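Local coordinates for ParB-like N-terminal domain-containing protein (Pyrococcus furiosus, PDB 1VK1) that is of uncertain function but, with a ParB-like N-terminal domain and a SerK-related C-terminal region, may act as an ATP-binding kinase, at residues D39-V44 against L77-A82; P53-K58 against P86-D91. All coordinates share one frame; numbering follows the deposited sequence.

How the interactions relate
Followed from the N terminus, the chain lays down helix 34-47, strand 54-58, strand 65-67, helix 71-80 and strand 84-90, all within the ParB-like domain. Interaction 1 closes the longer loop, bringing the second of these helices back against the first across 32 intervening residues. Interaction 2 opens inside that loop, at 53-58, and closes beyond it, at 86-91, so the two contacts cross rather than nest. Only three residues, the last two already in strand 84-90, separate 77-82 from 86-91, yet the centres of the contacts lie about 19 Å apart. Interaction 1 thus joins helix to helix, and interaction 2 joins two neighbouring parallel strands of the mixed sheet.

Interaction 1 of 2, residues D39-V44 against L77-A82; sequences DFIESV and LQKLGA
Phe40 and Ile41 of helix 34-47 meet Leu77, Lys79 and Leu80 at the end of helix 71-80, an apolar helix-helix contact in the ParB-like domain and an example of neighbouring helices joined largely by side-chain packing. Phe40 comes first. Its CG lies anti to the backbone N (chi1 166°), which carries the ring toward the partner helix, where its edge faces the backbone N of Leu77, with CE2 3.9 Å from that nitrogen. The Leu77 side chain runs at about a right angle to that of Phe40, and the ring atom CZ of Phe40 stands 4.2 Å from CG of Leu77. Phe50 touches both residues, and Leu23, Leu238 and Leu241 pack on Leu77, so this side of the contact merges with further apolar surroundings.

Ile41 divides its two branches between two partners. The longer branch ends in CD1, which lies 3.8 Å from CD of Lys79; the lysine chain, extended beyond CG, passes across it at about a right angle and offers methylenes rather than its charge. The shorter branch, CG2, lies 4.0 Å from CD2 of Leu80, the two side chains sliding past each other in opposite directions.

One turn on from Phe40, Val44 is buried and reaches toward Leu80. Just beyond Leu80 the chain makes a Schellman motif: Gly81 has positive phi, Ala82 N bonds back to Leu77 O and Gly81 N to Gln78 O. Leu80 itself shares its methyls between two residues of helix 34-47, CD2 going to Ile41 while CD1 meets CG1 of Val44 tip to tip at 3.8 Å.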
ATOM      1  N   ASP A  39       5.072 -10.423  -8.208  1.00 11.74           N
ATOM      2  CA  ASP A  39       6.175 -10.902  -7.413  1.00 12.11           C
ATOM      3  C   ASP A  39       5.713 -11.848  -6.293  1.00 11.29           C
ATOM      4  O   ASP A  39       6.363 -12.872  -6.046  1.00 12.14           O
ATOM      5  CB  ASP A  39       6.971  -9.738  -6.831  1.00 14.09           C
ATOM      6  CG  ASP A  39       7.879  -9.054  -7.854  1.00 16.69           C
ATOM      7  OD1 ASP A  39       7.998  -9.511  -9.010  1.00 18.03           O
ATOM      8  OD2 ASP A  39       8.518  -8.045  -7.554  1.00 19.93           O
ATOM      9  N   PHE A  40       4.621 -11.504  -5.605  1.00 10.25           N
ATOM     10  CA  PHE A  40       4.095 -12.381  -4.577  1.00 10.66           C
ATOM     11  C   PHE A  40       3.739 -13.747  -5.194  1.00 10.00           C
ATOM     12  O   PHE A  40       4.077 -14.805  -4.651  1.00  9.92           O
ATOM     13  CB  PHE A  40       2.862 -11.814  -3.865  1.00 10.59           C
ATOM     14  CG  PHE A  40       2.148 -12.858  -3.063  1.00 10.40           C
ATOM     15  CD1 PHE A  40       2.686 -13.327  -1.878  1.00 11.66           C
ATOM     16  CD2 PHE A  40       1.002 -13.446  -3.536  1.00 10.38           C
ATOM     17  CE1 PHE A  40       2.060 -14.347  -1.167  1.00 12.69           C
ATOM     18  CE2 PHE A  40       0.385 -14.470  -2.829  1.00 11.04           C
ATOM     19  CZ  PHE A  40       0.935 -14.926  -1.665  1.00 11.91           C
ATOM     20  N   ILE A  41       3.024 -13.727  -6.322  1.00  9.57           N
ATOM     21  CA  ILE A  41       2.597 -14.989  -6.939  1.00 10.02           C
ATOM     22  C   ILE A  41       3.817 -15.834  -7.310  1.00 10.36           C
ATOM     23  O   ILE A  41       3.845 -17.029  -7.060  1.00 11.40           O
ATOM     24  CB  ILE A  41       1.691 -14.727  -8.141  1.00 10.58           C
ATOM     25  CG1 ILE A  41       0.338 -14.188  -7.669  1.00 11.39           C
ATOM     26  CG2 ILE A  41       1.516 -15.993  -8.982  1.00 11.76           C
ATOM     27  CD1 ILE A  41      -0.513 -13.622  -8.774  1.00 12.76           C
ATOM     28  N   GLU A  42       4.821 -15.203  -7.906  1.00 10.27           N
ATOM     29  CA  GLU A  42       6.056 -15.908  -8.256  1.00 11.18           C
ATOM     30  C   GLU A  42       6.743 -16.505  -7.036  1.00 11.45           C
ATOM     31  O   GLU A  42       7.215 -17.644  -7.081  1.00 11.75           O
ATOM     32  CB  GLU A  42       7.009 -14.979  -9.011  1.00 13.36           C
ATOM     33  CG  GLU A  42       6.608 -14.626 -10.423  1.00 19.86           C
ATOM     34  CD  GLU A  42       7.718 -13.895 -11.177  1.00 24.23           C
ATOM     35  OE1 GLU A  42       8.836 -13.700 -10.607  1.00 24.21           O
ATOM     36  OE2 GLU A  42       7.479 -13.501 -12.343  1.00 29.51           O
ATOM     37  N   SER A  43       6.833 -15.733  -5.952  1.00 10.96           N
ATOM     38  CA  SER A  43       7.513 -16.191  -4.743  1.00 11.44           C
ATOM     39  C   SER A  43       6.782 -17.353  -4.048  1.00 10.44           C
ATOM     40  O   SER A  43       7.404 -18.341  -3.640  1.00 11.36           O
ATOM     41  CB  SER A  43       7.698 -15.026  -3.786  1.00 12.03           C
ATOM     42  OG  SER A  43       8.533 -14.038  -4.364  1.00 16.15           O
ATOM     43  N   VAL A  44       5.481 -17.234  -3.879  1.00 10.03           N
ATOM     44  CA  VAL A  44       4.744 -18.242  -3.151  1.00  9.94           C
ATOM     45  C   VAL A  44       4.701 -19.543  -3.936  1.00 10.46           C
ATOM     46  O   VAL A  44       4.803 -20.614  -3.349  1.00 11.55           O
ATOM     47  CB  VAL A  44       3.337 -17.738  -2.682  1.00 10.98           C
ATOM     48  CG1 VAL A  44       2.322 -17.719  -3.826  1.00 10.61           C
ATOM     49  CG2 VAL A  44       2.839 -18.564  -1.561  1.00 11.87           C
ATOM     50  N   LEU A  77      -3.381 -14.963  -3.766  1.00  9.22           N
ATOM     51  CA  LEU A  77      -3.983 -16.230  -3.410  1.00  9.69           C
ATOM     52  C   LEU A  77      -5.326 -16.426  -4.107  1.00 10.15           C
ATOM     53  O   LEU A  77      -5.629 -17.530  -4.562  1.00 11.32           O
ATOM     54  CB  LEU A  77      -4.133 -16.351  -1.891  1.00  9.61           C
ATOM     55  CG  LEU A  77      -2.842 -16.566  -1.094  1.00  9.28           C
ATOM     56  CD1 LEU A  77      -3.164 -16.556   0.376  1.00 10.60           C
ATOM     57  CD2 LEU A  77      -2.065 -17.832  -1.512  1.00 10.52           C
ATOM     58  N   GLN A  78      -6.142 -15.386  -4.169  1.00 10.17           N
ATOM     59  CA  GLN A  78      -7.407 -15.489  -4.887  1.00 12.80           C
ATOM     60  C   GLN A  78      -7.163 -15.795  -6.353  1.00 12.60           C
ATOM     61  O   GLN A  78      -7.831 -16.666  -6.927  1.00 14.16           O
ATOM     62  CB  GLN A  78      -8.281 -14.236  -4.714  1.00 13.46           C
ATOM     63  CG  GLN A  78      -8.905 -14.158  -3.294  1.00 15.11           C
ATOM     64  CD  GLN A  78     -10.188 -13.416  -3.226  1.00 17.86           C
ATOM     65  OE1 GLN A  78     -11.144 -13.836  -2.542  1.00 17.76           O
ATOM     66  NE2 GLN A  78     -10.224 -12.301  -3.865  1.00 17.09           N
ATOM     67  N   LYS A  79      -6.192 -15.124  -6.962  1.00 11.82           N
ATOM     68  CA  LYS A  79      -5.873 -15.358  -8.381  1.00 12.95           C
ATOM     69  C   LYS A  79      -5.422 -16.798  -8.611  1.00 12.76           C
ATOM     70  O   LYS A  79      -5.742 -17.400  -9.658  1.00 14.70           O
ATOM     71  CB  LYS A  79      -4.817 -14.382  -8.850  1.00 13.57           C
ATOM     72  CG  LYS A  79      -4.514 -14.463 -10.312  1.00 17.74           C
ATOM     73  CD  LYS A  79      -3.778 -13.247 -10.767  1.00 19.90           C
ATOM     74  CE  LYS A  79      -3.339 -13.395 -12.211  1.00 22.41           C
ATOM     75  NZ  LYS A  79      -2.702 -12.156 -12.716  1.00 23.67           N
ATOM     76  N   LEU A  80      -4.699 -17.367  -7.649  1.00 12.05           N
ATOM     77  CA  LEU A  80      -4.226 -18.750  -7.742  1.00 12.38           C
ATOM     78  C   LEU A  80      -5.320 -19.787  -7.472  1.00 13.03           C
ATOM     79  O   LEU A  80      -5.109 -20.986  -7.683  1.00 14.78           O
ATOM     80  CB  LEU A  80      -3.084 -18.972  -6.759  1.00 11.97           C
ATOM     81  CG  LEU A  80      -1.763 -18.304  -7.152  1.00 12.52           C
ATOM     82  CD1 LEU A  80      -0.789 -18.288  -5.990  1.00 13.56           C
ATOM     83  CD2 LEU A  80      -1.139 -18.985  -8.357  1.00 14.17           C
ATOM     84  N   GLY A  81      -6.473 -19.347  -6.997  1.00 12.56           N
ATOM     85  CA  GLY A  81      -7.588 -20.233  -6.692  1.00 13.78           C
ATOM     86  C   GLY A  81      -7.594 -20.809  -5.282  1.00 12.89           C
ATOM     87  O   GLY A  81      -8.307 -21.764  -5.024  1.00 14.38           O
ATOM     88  N   ALA A  82      -6.847 -20.205  -4.349  1.00 11.74           N
ATOM     89  CA  ALA A  82      -6.832 -20.666  -2.982  1.00 11.85           C
ATOM     90  C   ALA A  82      -8.115 -20.267  -2.271  1.00 11.13           C
ATOM     91  O   ALA A  82      -8.898 -19.462  -2.793  1.00 13.43           O
ATOM     92  CB  ALA A  82      -5.616 -20.112  -2.254  1.00 11.74           C
TER

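Interaction 2 of 2, residues P53-K58 against P86-D91; sequences PMLLAK and PSVILD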
ATOM      1  N   PRO A  53       1.728 -13.745   7.760  1.00 13.11           N
ATOM      2  CA  PRO A  53       0.275 -13.839   7.957  1.00 12.79           C
ATOM      3  C   PRO A  53      -0.427 -12.568   7.515  1.00 11.94           C
ATOM      4  O   PRO A  53       0.142 -11.478   7.589  1.00 13.06           O
ATOM      5  CB  PRO A  53       0.128 -14.027   9.468  1.00 15.74           C
ATOM      6  CG  PRO A  53       1.356 -13.418  10.048  1.00 17.66           C
ATOM      7  CD  PRO A  53       2.460 -13.737   9.049  1.00 16.49           C
ATOM      8  N   MET A  54      -1.655 -12.710   7.064  1.00 10.19           N
ATOM      9  CA  MET A  54      -2.519 -11.562   6.902  1.00 10.20           C
ATOM     10  C   MET A  54      -2.694 -10.889   8.246  1.00  9.45           C
ATOM     11  O   MET A  54      -2.723 -11.564   9.268  1.00  9.98           O
ATOM     12  CB  MET A  54      -3.891 -12.002   6.419  1.00 10.53           C
ATOM     13  CG  MET A  54      -3.923 -12.721   5.064  1.00 11.09           C
ATOM     14  SD  MET A  54      -3.439 -11.644   3.657  1.00 10.74           S
ATOM     15  CE  MET A  54      -4.726 -10.382   3.798  1.00  9.52           C
ATOM     16  N   LEU A  55      -2.842  -9.574   8.244  1.00  8.99           N
ATOM     17  CA  LEU A  55      -3.348  -8.847   9.418  1.00  9.13           C
ATOM     18  C   LEU A  55      -4.732  -8.365   9.082  1.00  7.99           C
ATOM     19  O   LEU A  55      -4.925  -7.706   8.052  1.00  8.49           O
ATOM     20  CB  LEU A  55      -2.460  -7.643   9.792  1.00 10.79           C
ATOM     21  CG  LEU A  55      -0.999  -7.971  10.053  1.00 12.70           C
ATOM     22  CD1 LEU A  55      -0.230  -6.685  10.439  1.00 15.76           C
ATOM     23  CD2 LEU A  55      -0.837  -9.054  11.095  1.00 15.21           C
ATOM     24  N   LEU A  56      -5.696  -8.731   9.939  1.00  8.78           N
ATOM     25  CA  LEU A  56      -7.099  -8.464   9.723  1.00  8.91           C
ATOM     26  C   LEU A  56      -7.719  -7.815  10.939  1.00  9.84           C
ATOM     27  O   LEU A  56      -7.227  -7.961  12.052  1.00 12.22           O
ATOM     28  CB  LEU A  56      -7.855  -9.775   9.487  1.00  9.18           C
ATOM     29  CG  LEU A  56      -7.397 -10.654   8.322  1.00  9.52           C
ATOM     30  CD1 LEU A  56      -8.284 -11.915   8.293  1.00 10.43           C
ATOM     31  CD2 LEU A  56      -7.440  -9.945   7.005  1.00  9.53           C
ATOM     32  N   ALA A  57      -8.849  -7.155  10.734  1.00  9.16           N
ATOM     33  CA  ALA A  57      -9.678  -6.636  11.829  1.00 10.23           C
ATOM     34  C   ALA A  57     -11.129  -6.823  11.457  1.00 10.06           C
ATOM     35  O   ALA A  57     -11.523  -6.549  10.331  1.00 10.49           O
ATOM     36  CB  ALA A  57      -9.395  -5.173  12.080  1.00 11.64           C
ATOM     37  N   LYS A  58     -11.944  -7.282  12.381  1.00 10.85           N
ATOM     38  CA  LYS A  58     -13.349  -7.485  12.063  1.00 11.30           C
ATOM     39  C   LYS A  58     -14.045  -6.141  11.805  1.00 11.00           C
ATOM     40  O   LYS A  58     -13.832  -5.160  12.510  1.00 13.64           O
ATOM     41  CB  LYS A  58     -14.075  -8.296  13.172  1.00 14.85           C
ATOM     42  CG  LYS A  58     -15.571  -8.621  12.831  1.00 17.14           C
ATOM     43  CD  LYS A  58     -16.146  -9.788  13.631  1.00 20.41           C
ATOM     44  CE  LYS A  58     -15.860 -11.139  12.966  1.00 21.77           C
ATOM     45  NZ  LYS A  58     -16.688 -12.222  13.546  1.00 23.07           N
ATOM     46  N   PRO A  86      -3.594 -17.943   6.494  1.00  9.81           N
ATOM     47  CA  PRO A  86      -3.294 -17.714   7.903  1.00  9.67           C
ATOM     48  C   PRO A  86      -3.266 -16.224   8.226  1.00  9.49           C
ATOM     49  O   PRO A  86      -2.672 -15.446   7.481  1.00 10.51           O
ATOM     50  CB  PRO A  86      -1.904 -18.307   8.075  1.00 11.38           C
ATOM     51  CG  PRO A  86      -1.295 -18.311   6.750  1.00 13.45           C
ATOM     52  CD  PRO A  86      -2.429 -18.483   5.762  1.00 11.53           C
ATOM     53  N   SER A  87      -3.911 -15.870   9.325  1.00  8.98           N
ATOM     54  CA  SER A  87      -4.215 -14.506   9.664  1.00  9.72           C
ATOM     55  C   SER A  87      -4.057 -14.239  11.161  1.00  9.78           C
ATOM     56  O   SER A  87      -4.295 -15.100  11.997  1.00 12.19           O
ATOM     57  CB  SER A  87      -5.656 -14.186   9.252  1.00 10.16           C
ATOM     58  OG  SER A  87      -5.894 -14.401   7.869  1.00  9.67           O
ATOM     59  N   VAL A  88      -3.699 -13.003  11.468  1.00  9.84           N
ATOM     60  CA  VAL A  88      -3.702 -12.494  12.829  1.00 11.12           C
ATOM     61  C   VAL A  88      -4.843 -11.501  12.891  1.00 10.85           C
ATOM     62  O   VAL A  88      -4.905 -10.590  12.073  1.00 11.52           O
ATOM     63  CB  VAL A  88      -2.353 -11.829  13.182  1.00 13.80           C
ATOM     64  CG1 VAL A  88      -2.413 -11.137  14.567  1.00 15.13           C
ATOM     65  CG2 VAL A  88      -1.239 -12.852  13.148  1.00 15.33           C
ATOM     66  N   ILE A  89      -5.733 -11.672  13.860  1.00 10.59           N
ATOM     67  CA  ILE A  89      -6.898 -10.822  14.031  1.00 12.23           C
ATOM     68  C   ILE A  89      -6.596  -9.763  15.109  1.00 12.82           C
ATOM     69  O   ILE A  89      -6.263 -10.108  16.237  1.00 14.45           O
ATOM     70  CB  ILE A  89      -8.119 -11.663  14.460  1.00 14.15           C
ATOM     71  CG1 ILE A  89      -8.284 -12.912  13.584  1.00 17.52           C
ATOM     72  CG2 ILE A  89      -9.384 -10.802  14.494  1.00 15.50           C
ATOM     73  CD1 ILE A  89      -8.444 -12.640  12.202  1.00 18.29           C
ATOM     74  N   LEU A  90      -6.693  -8.500  14.732  1.00 13.36           N
ATOM     75  CA  LEU A  90      -6.374  -7.345  15.550  1.00 15.02           C
ATOM     76  C   LEU A  90      -7.652  -6.632  15.976  1.00 14.56           C
ATOM     77  O   LEU A  90      -8.683  -6.714  15.293  1.00 17.48           O
ATOM     78  CB  LEU A  90      -5.575  -6.337  14.688  1.00 16.09           C
ATOM     79  CG  LEU A  90      -4.313  -6.786  13.998  1.00 18.44           C
ATOM     80  CD1 LEU A  90      -3.778  -5.682  13.098  1.00 18.93           C
ATOM     81  CD2 LEU A  90      -3.267  -7.174  15.002  1.00 19.39           C
ATOM     82  N   ASP A  91      -7.580  -5.914  17.099  1.00 18.21           N
ATOM     83  CA  ASP A  91      -8.568  -4.889  17.418  1.00 20.72           C
ATOM     84  C   ASP A  91      -8.044  -3.611  16.776  1.00 18.53           C
ATOM     85  O   ASP A  91      -7.076  -3.041  17.249  1.00 20.95           O
ATOM     86  CB  ASP A  91      -8.712  -4.723  18.934  1.00 25.29           C
ATOM     87  CG  ASP A  91      -9.603  -3.528  19.326  1.00 29.94           C
ATOM     88  OD1 ASP A  91     -10.160  -2.833  18.418  1.00 32.22           O
ATOM     89  OD2 ASP A  91      -9.796  -3.212  20.522  1.00 33.85           O
TER
HETATM   90  O   HOH W   1     -11.224  -7.902  15.057  1.00 18.40           O
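Met54 opens a ladder of four backbone hydrogen bonds, paired with Pro86 and Val88, in which alternate residues of 53-58 both donate and accept. Met54 N gives its hydrogen to Pro86 O at 2.9 Å, a somewhat bent bond (148° at the hydrogen), while Met54 O takes Val88 N at 2.8 Å. Leu56 repeats the pattern, donating to Val88 O and accepting from Leu90 N. Beyond it a water continues the ladder, accepting from Lys58 N and donating to Leu90 O, each at 2.8 Å.

This is parallel pairing of the two central strands of a four-stranded mixed sheet, joined through strand 65-67 and then helix 71-80, and twisted so that their short axes differ by 37°. One face carries Leu55, Val88 and Leu90: Leu55 CD2 lies 3.8 Å from Val88 CB, the two side chains running alongside each other. On the other face Leu56 CD1 sits over Ser87, 3.5 Å from OG, and also meets CD1 of Ile89, whose chain bends back (chi2 -59°) to bring that methyl closer.

Farther out, Ser87 OG is held by the carbonyl O of Ala85, and Lys58 NZ forms a salt bridge with Asp63. Strand 65-67 and the residues after it bond to the backbone of Leu55 and Ala57, while Val19 of strand 19-22 bonds to that of Ser87.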